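Local coordinates for putative cell surface protein, similar to internalin proteins (Listeria monocytogenes EGD-e, PDB 5KZS) that is of unknown function but, as an internalin-like leucine-rich repeat protein of the cell surface, may take part in recognising host proteins, at residues A[250-255]-A[304-309]; A[256-261]-A[333-338]. All coordinates share one frame; numbering follows the deposited sequence.

Contact 1: residues A[250-255]-A[304-309]; sequences QIIKQG and LDTSEL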
# COMPACT_ATOMS: atom_id res chain seq x y z
N GLN A 250 25.03 -23.11 -3.75
CA GLN A 250 25.91 -23.77 -4.73
C GLN A 250 26.97 -24.62 -4.06
O GLN A 250 27.32 -24.40 -2.90
CB GLN A 250 26.60 -22.76 -5.65
CG GLN A 250 25.76 -22.29 -6.83
CD GLN A 250 26.50 -21.32 -7.74
OE1 GLN A 250 27.71 -21.42 -7.91
NE2 GLN A 250 25.78 -20.39 -8.33
N ILE A 251 27.46 -25.59 -4.83
CA ILE A 251 28.59 -26.42 -4.45
C ILE A 251 29.65 -26.27 -5.57
O ILE A 251 29.34 -26.46 -6.75
CB ILE A 251 28.17 -27.89 -4.22
CG1 ILE A 251 27.14 -27.99 -3.07
CG2 ILE A 251 29.38 -28.76 -3.89
CD1 ILE A 251 26.34 -29.28 -3.04
N ILE A 252 30.87 -25.89 -5.20
CA ILE A 252 31.99 -25.76 -6.15
C ILE A 252 33.19 -26.53 -5.63
O ILE A 252 33.31 -26.79 -4.43
CB ILE A 252 32.42 -24.29 -6.40
CG1 ILE A 252 32.70 -23.56 -5.08
CG2 ILE A 252 31.38 -23.56 -7.24
CD1 ILE A 252 33.60 -22.36 -5.24
N LYS A 253 34.09 -26.88 -6.55
CA LYS A 253 35.33 -27.54 -6.20
C LYS A 253 36.39 -26.47 -5.92
O LYS A 253 36.47 -25.46 -6.63
CB LYS A 253 35.76 -28.54 -7.29
CG LYS A 253 34.60 -29.47 -7.67
CD LYS A 253 35.02 -30.81 -8.27
CE LYS A 253 33.79 -31.69 -8.50
NZ LYS A 253 34.10 -33.13 -8.77
N GLN A 254 37.16 -26.70 -4.86
CA GLN A 254 38.24 -25.81 -4.44
C GLN A 254 39.06 -25.29 -5.63
O GLN A 254 39.46 -26.06 -6.50
CB GLN A 254 39.17 -26.55 -3.47
CG GLN A 254 39.74 -25.67 -2.38
CD GLN A 254 41.09 -26.15 -1.86
OE1 GLN A 254 42.00 -25.33 -1.69
NE2 GLN A 254 41.22 -27.45 -1.57
N GLY A 255 39.29 -23.99 -5.66
CA GLY A 255 40.02 -23.35 -6.75
C GLY A 255 39.15 -22.78 -7.87
O GLY A 255 39.68 -22.09 -8.75
N LEU A 304 32.14 -14.03 -8.62
CA LEU A 304 32.96 -13.79 -7.45
C LEU A 304 34.22 -14.65 -7.56
O LEU A 304 34.12 -15.85 -7.83
CB LEU A 304 32.22 -14.16 -6.17
CG LEU A 304 30.77 -13.70 -5.86
CD1 LEU A 304 30.66 -13.39 -4.37
CD2 LEU A 304 30.28 -12.52 -6.69
N ASP A 305 35.39 -14.05 -7.36
CA ASP A 305 36.64 -14.81 -7.33
C ASP A 305 36.78 -15.60 -6.01
O ASP A 305 37.47 -15.19 -5.08
CB ASP A 305 37.85 -13.88 -7.57
CG ASP A 305 39.10 -14.64 -8.02
OD1 ASP A 305 39.20 -15.87 -7.76
OD2 ASP A 305 39.98 -14.00 -8.63
N THR A 306 36.13 -16.77 -5.98
CA THR A 306 36.17 -17.67 -4.82
C THR A 306 37.32 -18.68 -4.86
O THR A 306 37.33 -19.62 -4.07
CB THR A 306 34.83 -18.45 -4.68
OG1 THR A 306 34.51 -19.12 -5.91
CG2 THR A 306 33.71 -17.50 -4.31
N SER A 307 38.29 -18.47 -5.75
CA SER A 307 39.32 -19.48 -6.02
C SER A 307 40.40 -19.66 -4.95
O SER A 307 41.17 -20.60 -5.04
CB SER A 307 39.98 -19.22 -7.38
OG SER A 307 40.77 -18.04 -7.38
N GLU A 308 40.47 -18.79 -3.95
CA GLU A 308 41.51 -18.90 -2.92
C GLU A 308 41.02 -19.57 -1.63
O GLU A 308 41.79 -19.73 -0.69
CB GLU A 308 42.09 -17.51 -2.61
CG GLU A 308 42.96 -16.96 -3.73
CD GLU A 308 42.82 -15.45 -3.91
OE1 GLU A 308 43.42 -14.68 -3.12
OE2 GLU A 308 42.12 -15.03 -4.86
N LEU A 309 39.77 -20.00 -1.60
CA LEU A 309 39.15 -20.46 -0.35
C LEU A 309 39.45 -21.93 -0.05
O LEU A 309 39.38 -22.78 -0.96
CB LEU A 309 37.63 -20.28 -0.43
CG LEU A 309 37.09 -18.90 -0.81
CD1 LEU A 309 35.62 -18.99 -1.15
CD2 LEU A 309 37.35 -17.91 0.32
O HOH W 1 38.28 -22.30 -3.60
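A single water joins the two loops, accepting from Gly255 N at 2.8 Å and donating to Thr306 O and Leu309 O, each 2.9 Å from its oxygen. The two acceptors bracket the type I turn that runs from Thr306 to Leu309, a turn whose own closing bond from Leu309 N to Thr306 O is weak; the water gives Thr306 O a second donor beside that weak bond. Nearby the backbones come close, Gly255 CA lying 3.4 Å from Ser307 O in a nearly straight CA-H...O contact, while Gly255 O packs on the side-chain CB of Ser307. Gly255 itself has a positive phi (94°), a region glycine enters readily. The hydroxyl of Ser307 is turned back between its own N and carbonyl carbon (chi1 68°), where OG donates to the syn lone pair of Asp305 OD1 at 2.7 Å. Deeper in, Ile252 and Thr306 cross obliquely, with Ile252 CD1 3.4 Å from Thr306 OG1, a hydroxyl already engaged by Glu256 O. On the exposed side, Gln254 brings CG to 3.2 Å from Leu309 O. These loops lie at the end of what is probably the Ig-like domain that follows the repeats in internalins. Their direct contacts mostly set carbon against oxygen, one of them a CA-H...O contact, and the hydrogen bonds linking the two segments run through the shared water.

Contact 2: residues A[256-261]-A[333-338]; sequences ETCTIQ and YDWVLT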
# COMPACT_ATOMS: atom_id res chain seq x y z
N GLU A 256 37.85 -23.07 -7.87
CA GLU A 256 36.93 -22.54 -8.89
C GLU A 256 36.32 -21.21 -8.44
O GLU A 256 36.23 -20.94 -7.24
CB GLU A 256 35.81 -23.52 -9.22
CG GLU A 256 36.22 -24.70 -10.09
CD GLU A 256 35.10 -25.72 -10.28
OE1 GLU A 256 33.92 -25.45 -9.95
OE2 GLU A 256 35.39 -26.82 -10.77
N THR A 257 35.92 -20.41 -9.42
CA THR A 257 35.14 -19.21 -9.19
C THR A 257 33.65 -19.55 -8.97
O THR A 257 33.21 -20.67 -9.26
CB THR A 257 35.28 -18.22 -10.37
OG1 THR A 257 35.05 -18.88 -11.62
CG2 THR A 257 36.68 -17.59 -10.38
N CYS A 258 32.90 -18.59 -8.44
CA CYS A 258 31.46 -18.74 -8.27
C CYS A 258 30.72 -17.70 -9.09
O CYS A 258 30.98 -16.50 -8.95
CB CYS A 258 31.06 -18.61 -6.80
SG CYS A 258 29.27 -18.76 -6.55
N THR A 259 29.80 -18.15 -9.93
CA THR A 259 28.98 -17.26 -10.73
C THR A 259 27.51 -17.42 -10.30
O THR A 259 27.03 -18.55 -10.11
CB THR A 259 29.15 -17.55 -12.23
OG1 THR A 259 30.53 -17.39 -12.58
CG2 THR A 259 28.31 -16.59 -13.07
N ILE A 260 26.82 -16.29 -10.15
CA ILE A 260 25.39 -16.27 -9.82
C ILE A 260 24.63 -15.51 -10.90
O ILE A 260 25.20 -14.67 -11.59
CB ILE A 260 25.11 -15.67 -8.43
CG1 ILE A 260 25.68 -14.25 -8.31
CG2 ILE A 260 25.71 -16.57 -7.35
CD1 ILE A 260 25.15 -13.48 -7.11
N GLN A 261 23.35 -15.83 -11.06
CA GLN A 261 22.46 -15.09 -11.96
C GLN A 261 21.71 -14.07 -11.10
O GLN A 261 21.33 -14.37 -9.97
CB GLN A 261 21.46 -16.03 -12.67
CG GLN A 261 22.09 -17.20 -13.43
CD GLN A 261 23.00 -16.77 -14.57
OE1 GLN A 261 22.73 -15.77 -15.25
NE2 GLN A 261 24.10 -17.51 -14.78
N TYR A 333 21.75 -9.80 -1.70
CA TYR A 333 21.31 -11.14 -2.05
C TYR A 333 22.28 -12.11 -1.40
O TYR A 333 23.49 -11.97 -1.58
CB TYR A 333 21.22 -11.31 -3.57
CG TYR A 333 20.13 -10.45 -4.13
CD1 TYR A 333 18.82 -10.90 -4.17
CD2 TYR A 333 20.39 -9.13 -4.53
CE1 TYR A 333 17.79 -10.08 -4.64
CE2 TYR A 333 19.38 -8.31 -5.00
CZ TYR A 333 18.07 -8.78 -5.05
OH TYR A 333 17.05 -7.97 -5.52
N ASP A 334 21.75 -13.04 -0.61
CA ASP A 334 22.55 -14.02 0.12
C ASP A 334 22.46 -15.44 -0.46
O ASP A 334 21.49 -15.79 -1.15
CB ASP A 334 22.11 -14.07 1.59
CG ASP A 334 22.07 -12.69 2.24
OD1 ASP A 334 22.62 -11.73 1.68
OD2 ASP A 334 21.49 -12.59 3.34
N TRP A 335 23.47 -16.25 -0.18
CA TRP A 335 23.40 -17.69 -0.42
C TRP A 335 24.53 -18.41 0.31
O TRP A 335 25.53 -17.79 0.67
CB TRP A 335 23.44 -18.02 -1.92
CG TRP A 335 24.76 -17.84 -2.56
CD1 TRP A 335 25.67 -18.82 -2.85
CD2 TRP A 335 25.34 -16.61 -2.99
NE1 TRP A 335 26.77 -18.27 -3.44
CE2 TRP A 335 26.60 -16.92 -3.54
CE3 TRP A 335 24.92 -15.28 -2.97
CZ2 TRP A 335 27.45 -15.93 -4.07
CZ3 TRP A 335 25.77 -14.29 -3.49
CH2 TRP A 335 27.02 -14.63 -4.03
N VAL A 336 24.34 -19.71 0.53
CA VAL A 336 25.36 -20.56 1.12
C VAL A 336 26.14 -21.21 -0.02
O VAL A 336 25.54 -21.78 -0.93
CB VAL A 336 24.74 -21.66 2.02
CG1 VAL A 336 25.80 -22.66 2.49
CG2 VAL A 336 24.02 -21.03 3.21
N LEU A 337 27.47 -21.09 0.03
CA LEU A 337 28.39 -21.75 -0.91
C LEU A 337 29.25 -22.79 -0.21
O LEU A 337 30.05 -22.45 0.68
CB LEU A 337 29.31 -20.72 -1.57
CG LEU A 337 30.20 -21.20 -2.71
CD1 LEU A 337 29.36 -21.53 -3.93
CD2 LEU A 337 31.25 -20.15 -3.03
N THR A 338 29.09 -24.06 -0.60
CA THR A 338 29.90 -25.14 -0.07
C THR A 338 31.08 -25.39 -1.00
O THR A 338 30.91 -25.57 -2.20
CB THR A 338 29.05 -26.41 0.11
OG1 THR A 338 28.01 -26.14 1.06
CG2 THR A 338 29.90 -27.60 0.60
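Trp335 reaches across from strand 331-339 to both Ile260 and Cys258 on strand 258-261. Ile260 CG2 sits over one face of its indole, 4.0 Å from the centroid of the six-membered ring and 19° off its normal, a CH-pi contact. The other branch of the isoleucine ends in CD1, which meets Trp335 CZ3 at 3.8 Å and CH2 about as closely. Cys258 SG approaches the same indole obliquely, 5.0 Å from the centroid of the five-membered ring, as a sulfur-aromatic contact, with Trp335 NE1 4.0 Å from the sulfur. The strand segments run at 151° with their axes 10.5 Å apart, too far for backbone pairing; they face each other across the core of a beta-sandwich, consistent with the Ig-like domain of internalins, where Leu304 also packs on the indole. Two residues on, Leu337 points the same way, its CG anti to the backbone N (chi1 -172°). Its two methyls divide the cysteine between them: CD1 lies 3.8 Å from Cys258 SG, while CD2 faces Cys258 CB at 4.1 Å. Phe316 and Thr306 press on the same leucine from neighbouring parts of the domain.

Overall arrangement
Read from the N terminus, the chain leaves the leucine-rich repeats and enters strand 243-252, then turns through 253-257 into strand 258-261. Contact 1 closes a loop from the end of the first of these strands to the turn after strand 301-304, and contact 2 closes a longer one from the second to strand 331-339. Because 256-261 falls inside the first loop and 333-338 beyond it, the two loops cross rather than nest. Their centres lie about 9 Å apart and they touch directly: Leu304 N and Cys258 O are 2.7 Å apart, a probable hydrogen bond. Contact 1 ties the end of strand 243-252 and the turn after it to the loop 304-309; contact 2 ties strand 258-261 to the last strand.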